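Local coordinates for host Factor for Q beta (Staphylococcus aureus, PDB 1KQ1), which binds RNA as a ring-shaped Sm-like hexamer and probably thereby regulates translation, at residues V43-L46 and K51-L54; I7-L12 and E37-Y42; V24-G29 and H53-H58. All coordinates share one frame; numbering follows the deposited sequence.

Interaction 1. Residues V43-L46 and K51-L54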
loop_
_atom_site.group_PDB
_atom_site.type_symbol
_atom_site.label_atom_id
_atom_site.label_comp_id
_atom_site.label_asym_id
_atom_site.label_seq_id
_atom_site.Cartn_x
_atom_site.Cartn_y
_atom_site.Cartn_z
ATOM N N VAL C 43 3.886 -11.001 -11.005
ATOM C CA VAL C 43 4.671 -11.798 -10.087
ATOM C C VAL C 43 6.090 -12.076 -10.534
ATOM O O VAL C 43 6.459 -11.839 -11.678
ATOM C CB VAL C 43 3.983 -13.165 -9.793
ATOM C CG1 VAL C 43 2.564 -12.920 -9.209
ATOM C CG2 VAL C 43 3.836 -13.990 -11.088
ATOM N N VAL C 44 6.877 -12.524 -9.563
ATOM C CA VAL C 44 8.255 -12.905 -9.792
ATOM C C VAL C 44 8.433 -14.252 -9.104
ATOM O O VAL C 44 8.052 -14.432 -7.937
ATOM C CB VAL C 44 9.239 -11.892 -9.189
ATOM C CG1 VAL C 44 10.720 -12.418 -9.333
ATOM C CG2 VAL C 44 9.094 -10.548 -9.834
ATOM N N SER C 45 8.980 -15.220 -9.832
ATOM C CA SER C 45 9.232 -16.535 -9.288
ATOM C C SER C 45 10.686 -16.572 -8.835
ATOM O O SER C 45 11.593 -16.477 -9.680
ATOM C CB SER C 45 8.982 -17.599 -10.364
ATOM O OG SER C 45 9.180 -18.886 -9.809
ATOM N N LEU C 46 10.927 -16.727 -7.530
ATOM C CA LEU C 46 12.288 -16.678 -6.989
ATOM C C LEU C 46 12.660 -18.012 -6.398
ATOM O O LEU C 46 11.976 -18.517 -5.528
ATOM C CB LEU C 46 12.416 -15.566 -5.925
ATOM C CG LEU C 46 13.827 -15.195 -5.437
ATOM C CD1 LEU C 46 14.529 -14.395 -6.540
ATOM C CD2 LEU C 46 13.746 -14.417 -4.141
ATOM N N LYS C 51 13.766 -23.267 -0.801
ATOM C CA LYS C 51 12.451 -22.630 -0.898
ATOM C C LYS C 51 12.135 -22.088 -2.295
ATOM O O LYS C 51 13.028 -21.644 -3.014
ATOM C CB LYS C 51 12.369 -21.458 0.102
ATOM C CG LYS C 51 12.613 -21.819 1.555
ATOM C CD LYS C 51 11.313 -22.034 2.295
ATOM C CE LYS C 51 11.561 -22.300 3.778
ATOM N NZ LYS C 51 12.292 -23.581 4.002
ATOM N N GLN C 52 10.868 -22.151 -2.693
ATOM C CA GLN C 52 10.464 -21.569 -3.976
ATOM C C GLN C 52 9.482 -20.485 -3.567
ATOM O O GLN C 52 8.558 -20.739 -2.789
ATOM C CB GLN C 52 9.805 -22.613 -4.885
ATOM C CG GLN C 52 9.135 -22.082 -6.156
ATOM C CD GLN C 52 10.077 -21.367 -7.102
ATOM O OE1 GLN C 52 11.210 -21.799 -7.322
ATOM N NE2 GLN C 52 9.601 -20.275 -7.685
ATOM N N HIS C 53 9.687 -19.270 -4.068
ATOM C CA HIS C 53 8.793 -18.178 -3.701
ATOM C C HIS C 53 8.104 -17.578 -4.901
ATOM O O HIS C 53 8.721 -17.314 -5.947
ATOM C CB HIS C 53 9.555 -17.035 -3.053
ATOM C CG HIS C 53 10.483 -17.439 -1.950
ATOM N ND1 HIS C 53 10.046 -17.646 -0.660
ATOM C CD2 HIS C 53 11.831 -17.560 -1.915
ATOM C CE1 HIS C 53 11.082 -17.876 0.123
ATOM N NE2 HIS C 53 12.178 -17.828 -0.612
ATOM N N LEU C 54 6.815 -17.314 -4.767
ATOM C CA LEU C 54 6.082 -16.630 -5.827
ATOM C C LEU C 54 5.760 -15.271 -5.153
ATOM O O LEU C 54 4.958 -15.222 -4.210
ATOM C CB LEU C 54 4.780 -17.352 -6.163
ATOM C CG LEU C 54 3.980 -16.671 -7.257
ATOM C CD1 LEU C 54 4.839 -16.654 -8.556
ATOM C CD2 LEU C 54 2.661 -17.421 -7.449
#
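Val43 meets Leu54 across two antiparallel strands. CB and CG2 of Val43 both face the CD1 methyl of Leu54, and CB lies 3.8 Å from CD1. Leu54 sends CG anti to its backbone N (chi1 180°), and CD1 then reaches back over the neighbouring strand. The Val43 backbone N is bonded to Asp40 OD1, where strand 43-48 begins. Val44 turns its side chain away from 51-54 and contributes mainly backbone here. Its O lies 3.6 Å from Leu54 CA.

Ser45 and Leu54 form a non-hydrogen-bonded pair, with both side chains on one face of the sheet. Ser45 CA makes a CA-H...O contact with His53 O at 3.5 Å. On the same face, the Gln52 chain bends at chi2 and brings its amide end toward Ser45. The distance from Ser45 OG to Gln52 NE2 is 2.6 Å.

Leu46 and His53 are the hydrogen-bonded pair. Leu46 N gives to His53 O at 2.8 Å, and His53 N gives to Leu46 O at 2.8 Å. Both bonds are nearly straight, with angles at hydrogen of 173° and 166°. Leu46 and His53 put their side chains on the face away from Ser45 and Leu54. The imidazole ND1 bonds Thr64 OG1 of a second subunit.

These strands form the hairpin 43-48/51-56. Strand 31-39 flanks 43-48 on its other edge and bonds Ser45 through Glu37 and Glu38. Strand 51-56 is outermost in the chain, but His53 and Leu54 pair with a strand of the second subunit, and the sheet continues across the interface.

Interaction 2. Residues I7-L12 and E37-Y42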
loop_
_atom_site.group_PDB
_atom_site.type_symbol
_atom_site.label_atom_id
_atom_site.label_comp_id
_atom_site.label_asym_id
_atom_site.label_seq_id
_atom_site.Cartn_x
_atom_site.Cartn_y
_atom_site.Cartn_z
ATOM N N ILE C 7 13.660 0.168 -18.435
ATOM C CA ILE C 7 14.826 -0.330 -17.757
ATOM C C ILE C 7 14.498 -1.462 -16.802
ATOM O O ILE C 7 15.383 -2.248 -16.441
ATOM C CB ILE C 7 15.594 0.808 -17.012
ATOM C CG1 ILE C 7 14.797 1.293 -15.807
ATOM C CG2 ILE C 7 15.898 1.989 -18.002
ATOM C CD1 ILE C 7 15.640 2.180 -14.916
ATOM N N GLN C 8 13.236 -1.559 -16.401
ATOM C CA GLN C 8 12.850 -2.641 -15.494
ATOM C C GLN C 8 12.945 -4.013 -16.156
ATOM O O GLN C 8 13.530 -4.952 -15.618
ATOM C CB GLN C 8 11.431 -2.422 -14.973
ATOM C CG GLN C 8 10.934 -3.560 -14.081
ATOM C CD GLN C 8 9.456 -3.474 -13.642
ATOM O OE1 GLN C 8 8.945 -4.408 -12.986
ATOM N NE2 GLN C 8 8.777 -2.367 -13.963
ATOM N N ASP C 9 12.356 -4.161 -17.339
ATOM C CA ASP C 9 12.435 -5.443 -17.973
ATOM C C ASP C 9 13.825 -5.753 -18.481
ATOM O O ASP C 9 14.188 -6.899 -18.578
ATOM C CB ASP C 9 11.410 -5.542 -19.090
ATOM C CG ASP C 9 10.023 -5.713 -18.547
ATOM O OD1 ASP C 9 9.086 -5.150 -19.097
ATOM O OD2 ASP C 9 9.867 -6.422 -17.529
ATOM N N LYS C 10 14.577 -4.736 -18.861
ATOM C CA LYS C 10 15.945 -4.991 -19.265
ATOM C C LYS C 10 16.689 -5.626 -18.080
ATOM O O LYS C 10 17.406 -6.605 -18.251
ATOM C CB LYS C 10 16.630 -3.692 -19.685
ATOM C CG LYS C 10 18.111 -3.901 -20.057
ATOM C CD LYS C 10 18.769 -2.654 -20.649
ATOM C CE LYS C 10 20.219 -2.936 -21.081
ATOM N NZ LYS C 10 21.141 -3.130 -19.925
ATOM N N ALA C 11 16.471 -5.090 -16.873
ATOM C CA ALA C 11 17.169 -5.627 -15.709
ATOM C C ALA C 11 16.673 -7.012 -15.358
ATOM O O ALA C 11 17.471 -7.930 -15.146
ATOM C CB ALA C 11 17.008 -4.696 -14.510
ATOM N N LEU C 12 15.357 -7.213 -15.310
ATOM C CA LEU C 12 14.833 -8.511 -14.935
ATOM C C LEU C 12 15.161 -9.604 -15.893
ATOM O O LEU C 12 15.408 -10.744 -15.502
ATOM C CB LEU C 12 13.296 -8.476 -14.718
ATOM C CG LEU C 12 12.872 -7.466 -13.646
ATOM C CD1 LEU C 12 11.361 -7.416 -13.532
ATOM C CD2 LEU C 12 13.500 -7.826 -12.299
ATOM N N GLU C 37 13.563 -17.056 -11.757
ATOM C CA GLU C 37 13.327 -18.082 -12.764
ATOM C C GLU C 37 12.392 -17.604 -13.839
ATOM O O GLU C 37 12.567 -17.937 -15.024
ATOM C CB GLU C 37 12.744 -19.338 -12.128
ATOM C CG GLU C 37 13.683 -19.983 -11.138
ATOM C CD GLU C 37 15.019 -20.342 -11.761
ATOM O OE1 GLU C 37 15.048 -20.599 -12.985
ATOM O OE2 GLU C 37 16.031 -20.370 -11.028
ATOM N N GLU C 38 11.374 -16.847 -13.449
ATOM C CA GLU C 38 10.422 -16.314 -14.396
ATOM C C GLU C 38 9.764 -15.128 -13.736
ATOM O O GLU C 38 9.841 -14.979 -12.520
ATOM C CB GLU C 38 9.330 -17.343 -14.689
ATOM C CG GLU C 38 9.816 -18.720 -15.036
ATOM C CD GLU C 38 8.673 -19.691 -15.177
ATOM O OE1 GLU C 38 7.740 -19.402 -15.964
ATOM O OE2 GLU C 38 8.709 -20.742 -14.501
ATOM N N TYR C 39 9.110 -14.297 -14.540
ATOM C CA TYR C 39 8.398 -13.141 -14.000
ATOM C C TYR C 39 7.406 -12.654 -15.038
ATOM O O TYR C 39 7.515 -12.987 -16.230
ATOM C CB TYR C 39 9.404 -12.027 -13.662
ATOM C CG TYR C 39 10.061 -11.388 -14.879
ATOM C CD1 TYR C 39 9.427 -10.367 -15.576
ATOM C CD2 TYR C 39 11.275 -11.872 -15.386
ATOM C CE1 TYR C 39 9.954 -9.840 -16.743
ATOM C CE2 TYR C 39 11.808 -11.335 -16.581
ATOM C CZ TYR C 39 11.144 -10.327 -17.241
ATOM O OH TYR C 39 11.676 -9.762 -18.412
ATOM N N ASP C 40 6.405 -11.896 -14.597
ATOM C CA ASP C 40 5.485 -11.288 -15.544
ATOM C C ASP C 40 5.004 -9.974 -14.941
ATOM O O ASP C 40 5.625 -9.474 -13.992
ATOM C CB ASP C 40 4.326 -12.227 -15.911
ATOM C CG ASP C 40 3.396 -12.564 -14.734
ATOM O OD1 ASP C 40 3.388 -11.853 -13.688
ATOM O OD2 ASP C 40 2.636 -13.556 -14.868
ATOM N N LYS C 41 3.919 -9.403 -15.456
ATOM C CA LYS C 41 3.500 -8.114 -14.928
ATOM C C LYS C 41 3.090 -8.130 -13.471
ATOM O O LYS C 41 3.079 -7.078 -12.850
ATOM C CB LYS C 41 2.336 -7.531 -15.731
ATOM C CG LYS C 41 1.823 -6.229 -15.150
ATOM C CD LYS C 41 2.924 -5.180 -15.105
ATOM C CE LYS C 41 2.667 -4.173 -14.003
ATOM N NZ LYS C 41 3.240 -4.633 -12.707
ATOM N N TYR C 42 2.785 -9.285 -12.922
ATOM C CA TYR C 42 2.305 -9.265 -11.540
ATOM C C TYR C 42 3.155 -9.997 -10.547
ATOM O O TYR C 42 3.131 -9.652 -9.352
ATOM C CB TYR C 42 0.903 -9.860 -11.458
ATOM C CG TYR C 42 -0.112 -9.070 -12.217
ATOM C CD1 TYR C 42 -0.268 -7.706 -11.977
ATOM C CD2 TYR C 42 -0.898 -9.667 -13.194
ATOM C CE1 TYR C 42 -1.181 -6.947 -12.694
ATOM C CE2 TYR C 42 -1.822 -8.913 -13.925
ATOM C CZ TYR C 42 -1.954 -7.552 -13.667
ATOM O OH TYR C 42 -2.856 -6.788 -14.384
#
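The Tyr39 ring carries Leu12 on one face. Leu12 CB stands 3.7 Å above the ring plane, offset toward the rim. It lies 3.8 Å from the ring centroid and 16° off the normal, a CH-pi contact. CE2 is the nearest ring atom to CB, at 3.7 Å. The CD1 methyl of Leu12 extends on toward Tyr39 CD1, at 4.1 Å. The leucine and tyrosine side chains meet at a slant.

The second flat group is the Asp9 carboxylate. Asp9 OD2 comes 3.5 Å from Tyr39 CE1, at an oblique approach to the ring. The carboxylate and ring planes are 22° apart. The polar ends are held elsewhere: Asp9 OD1 bonds Asn6 ND2, and Tyr39 OH bonds Glu13 OE2, one residue beyond Leu12 on the same helix. The tyrosine therefore has its ring under the helix and its hydroxyl tied to it.

Torsion explains the reach. Tyr39 CG sits between the backbone N and the carbonyl carbon (chi1 69°), and the ring projects from the end of strand 31-39 toward the helix. The bond from CA to CB of Leu12 points toward the strand. CB makes the closest touch, with CD1 adding a looser one.

Past Tyr39 the chain leaves the strand. Asp40 OD1 accepts the backbone N of Tyr42 at 2.7 Å, from above the carboxylate plane. It also accepts Val43 N. The Tyr42 bond makes this an Asx turn, leading into strand 43-48. The whole is the Sm-like fold of Hfq, in which an N-terminal helix packs on a strongly bent antiparallel sheet.

Interaction 3. Residues V24-G29 and H53-H58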
loop_
_atom_site.group_PDB
_atom_site.type_symbol
_atom_site.label_atom_id
_atom_site.label_comp_id
_atom_site.label_asym_id
_atom_site.label_seq_id
_atom_site.Cartn_x
_atom_site.Cartn_y
_atom_site.Cartn_z
ATOM N N VAL C 24 15.825 -9.452 -3.038
ATOM C CA VAL C 24 14.561 -8.735 -3.197
ATOM C C VAL C 24 14.181 -8.155 -1.828
ATOM O O VAL C 24 14.088 -8.927 -0.825
ATOM C CB VAL C 24 13.464 -9.708 -3.624
ATOM C CG1 VAL C 24 12.074 -8.996 -3.677
ATOM C CG2 VAL C 24 13.779 -10.297 -4.991
ATOM N N PHE C 25 14.018 -6.836 -1.752
ATOM C CA PHE C 25 13.554 -6.219 -0.520
ATOM C C PHE C 25 12.094 -5.962 -0.677
ATOM O O PHE C 25 11.632 -5.548 -1.747
ATOM C CB PHE C 25 14.272 -4.902 -0.240
ATOM C CG PHE C 25 15.659 -5.090 0.249
ATOM C CD1 PHE C 25 15.936 -4.993 1.594
ATOM C CD2 PHE C 25 16.668 -5.352 -0.655
ATOM C CE1 PHE C 25 17.250 -5.154 2.057
ATOM C CE2 PHE C 25 17.991 -5.517 -0.208
ATOM C CZ PHE C 25 18.267 -5.412 1.155
ATOM N N PHE C 26 11.352 -6.208 0.402
ATOM C CA PHE C 26 9.883 -6.009 0.389
ATOM C C PHE C 26 9.459 -4.673 0.986
ATOM O O PHE C 26 10.260 -3.977 1.584
ATOM C CB PHE C 26 9.261 -7.176 1.175
ATOM C CG PHE C 26 9.451 -8.491 0.526
ATOM C CD1 PHE C 26 8.488 -8.968 -0.361
ATOM C CD2 PHE C 26 10.603 -9.247 0.776
ATOM C CE1 PHE C 26 8.682 -10.207 -1.000
ATOM C CE2 PHE C 26 10.806 -10.487 0.136
ATOM C CZ PHE C 26 9.834 -10.949 -0.750
ATOM N N LEU C 27 8.169 -4.331 0.868
ATOM C CA LEU C 27 7.693 -3.080 1.428
ATOM C C LEU C 27 7.944 -2.966 2.905
ATOM O O LEU C 27 8.149 -1.850 3.389
ATOM C CB LEU C 27 6.196 -2.901 1.201
ATOM C CG LEU C 27 5.688 -2.909 -0.231
ATOM C CD1 LEU C 27 4.173 -2.565 -0.219
ATOM C CD2 LEU C 27 6.449 -1.897 -1.039
ATOM N N ASN C 28 7.927 -4.091 3.632
ATOM C CA ASN C 28 8.169 -3.986 5.061
ATOM C C ASN C 28 9.650 -3.977 5.433
ATOM O O ASN C 28 9.974 -3.962 6.632
ATOM C CB ASN C 28 7.448 -5.121 5.801
ATOM C CG ASN C 28 8.181 -6.442 5.712
ATOM O OD1 ASN C 28 8.848 -6.755 4.724
ATOM N ND2 ASN C 28 8.054 -7.249 6.767
ATOM N N GLY C 29 10.545 -3.982 4.440
ATOM C CA GLY C 29 11.977 -3.965 4.711
ATOM C C GLY C 29 12.687 -5.295 4.830
ATOM O O GLY C 29 13.930 -5.316 4.909
ATOM N N HIS C 53 9.687 -19.270 -4.068
ATOM C CA HIS C 53 8.793 -18.178 -3.701
ATOM C C HIS C 53 8.104 -17.578 -4.901
ATOM O O HIS C 53 8.721 -17.314 -5.947
ATOM C CB HIS C 53 9.555 -17.035 -3.053
ATOM C CG HIS C 53 10.483 -17.439 -1.950
ATOM N ND1 HIS C 53 10.046 -17.646 -0.660
ATOM C CD2 HIS C 53 11.831 -17.560 -1.915
ATOM C CE1 HIS C 53 11.082 -17.876 0.123
ATOM N NE2 HIS C 53 12.178 -17.828 -0.612
ATOM N N LEU C 54 6.815 -17.314 -4.767
ATOM C CA LEU C 54 6.082 -16.630 -5.827
ATOM C C LEU C 54 5.760 -15.271 -5.153
ATOM O O LEU C 54 4.958 -15.222 -4.210
ATOM C CB LEU C 54 4.780 -17.352 -6.163
ATOM C CG LEU C 54 3.980 -16.671 -7.257
ATOM C CD1 LEU C 54 4.839 -16.654 -8.556
ATOM C CD2 LEU C 54 2.661 -17.421 -7.449
ATOM N N ILE C 55 6.379 -14.207 -5.654
ATOM C CA ILE C 55 6.305 -12.864 -5.038
ATOM C C ILE C 55 5.481 -11.911 -5.841
ATOM O O ILE C 55 5.596 -11.845 -7.082
ATOM C CB ILE C 55 7.739 -12.292 -4.927
ATOM C CG1 ILE C 55 8.643 -13.223 -4.098
ATOM C CG2 ILE C 55 7.700 -10.937 -4.307
ATOM C CD1 ILE C 55 10.176 -12.840 -4.242
ATOM N N TYR C 56 4.598 -11.179 -5.167
ATOM C CA TYR C 56 3.863 -10.174 -5.902
ATOM C C TYR C 56 4.696 -8.903 -6.075
ATOM O O TYR C 56 5.280 -8.369 -5.109
ATOM C CB TYR C 56 2.532 -9.774 -5.205
ATOM C CG TYR C 56 1.420 -10.762 -5.375
ATOM C CD1 TYR C 56 0.837 -10.980 -6.617
ATOM C CD2 TYR C 56 0.964 -11.490 -4.280
ATOM C CE1 TYR C 56 -0.170 -11.927 -6.758
ATOM C CE2 TYR C 56 -0.066 -12.431 -4.417
ATOM C CZ TYR C 56 -0.608 -12.634 -5.668
ATOM O OH TYR C 56 -1.578 -13.605 -5.829
ATOM N N LYS C 57 4.764 -8.403 -7.325
ATOM C CA LYS C 57 5.502 -7.172 -7.525
ATOM C C LYS C 57 4.963 -6.028 -6.663
ATOM O O LYS C 57 5.706 -5.114 -6.277
ATOM C CB LYS C 57 5.469 -6.742 -9.014
ATOM C CG LYS C 57 6.482 -7.436 -9.915
ATOM C CD LYS C 57 6.421 -6.786 -11.313
ATOM C CE LYS C 57 7.518 -7.303 -12.260
ATOM N NZ LYS C 57 7.424 -6.697 -13.671
ATOM N N HIS C 58 3.657 -6.052 -6.344
ATOM C CA HIS C 58 3.131 -4.973 -5.530
ATOM C C HIS C 58 3.760 -4.932 -4.145
ATOM O O HIS C 58 3.693 -3.891 -3.473
ATOM C CB HIS C 58 1.575 -5.021 -5.435
ATOM C CG HIS C 58 1.008 -6.244 -4.765
ATOM N ND1 HIS C 58 0.019 -7.003 -5.359
ATOM C CD2 HIS C 58 1.211 -6.784 -3.537
ATOM C CE1 HIS C 58 -0.356 -7.967 -4.535
ATOM N NE2 HIS C 58 0.353 -7.863 -3.419
#
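Phe26 and Ile55 carry the heart of this contact. The CG2 methyl of Ile55 comes 3.5 Å from Phe26 CE1, obliquely to the ring. Ile55 CD1 lies 4.0 Å from Phe26 CZ, and the two branches together engage one end of the ring. The side chains cross at about a right angle. Ile55 CG1 lies anti to the carbonyl carbon (chi1 -58°), which leaves CG2 anti to the backbone N. With this torsion CG2 meets CE1 and CD1 meets CZ.

Val24 adds a looser touch, its CG1 4.3 Å from Ile55 CD1. The same CG1 lies over one face of the Phe26 ring. At the far end, Leu27 CD1 rests 3.5 Å from His58 O.

Further out, Gly29 N bonds Phe26 O at 2.9 Å, closing a type I turn after strand 21-26. Backbone hydrogen bonds join Val24 to Met32 and Leu27 to Ala59, while Leu46 and Ile60 pack on Ile55. From a second subunit, Ile60 O accepts His58 NE2, and Thr62 packs on Phe26.

Strands 21-26 and 51-56 are not neighbours in the sheet, and no hydrogen bond joins 24-29 to 53-58. They meet through apolar side chains, apart from Leu27 CD1 against His58 O. Cohesion here comes from apolar contact, consistent with a hydrophobic core of the Sm-like fold.

From the N terminus, helix 7-17 comes first. Interaction 2 brings its start back against the end of strand 31-39, closing a loop that contains strand 21-26. Interaction 3 starts inside that loop and ends beyond it, at 53-58; the two cross. Interaction 1 opens after interaction 2 has closed and lies within the span of interaction 3, sharing His53 and Leu54 with it. It is the short hairpin closure. Interactions 1 and 2 are linked because strands 31-39 and 43-48 are neighbours in the sheet. Lys57 joins interactions 2 and 3 through Gln8 and Tyr42. Together they tie helix 7-17 and strands 21-26, 31-39, 43-48 and 51-56 into one unit.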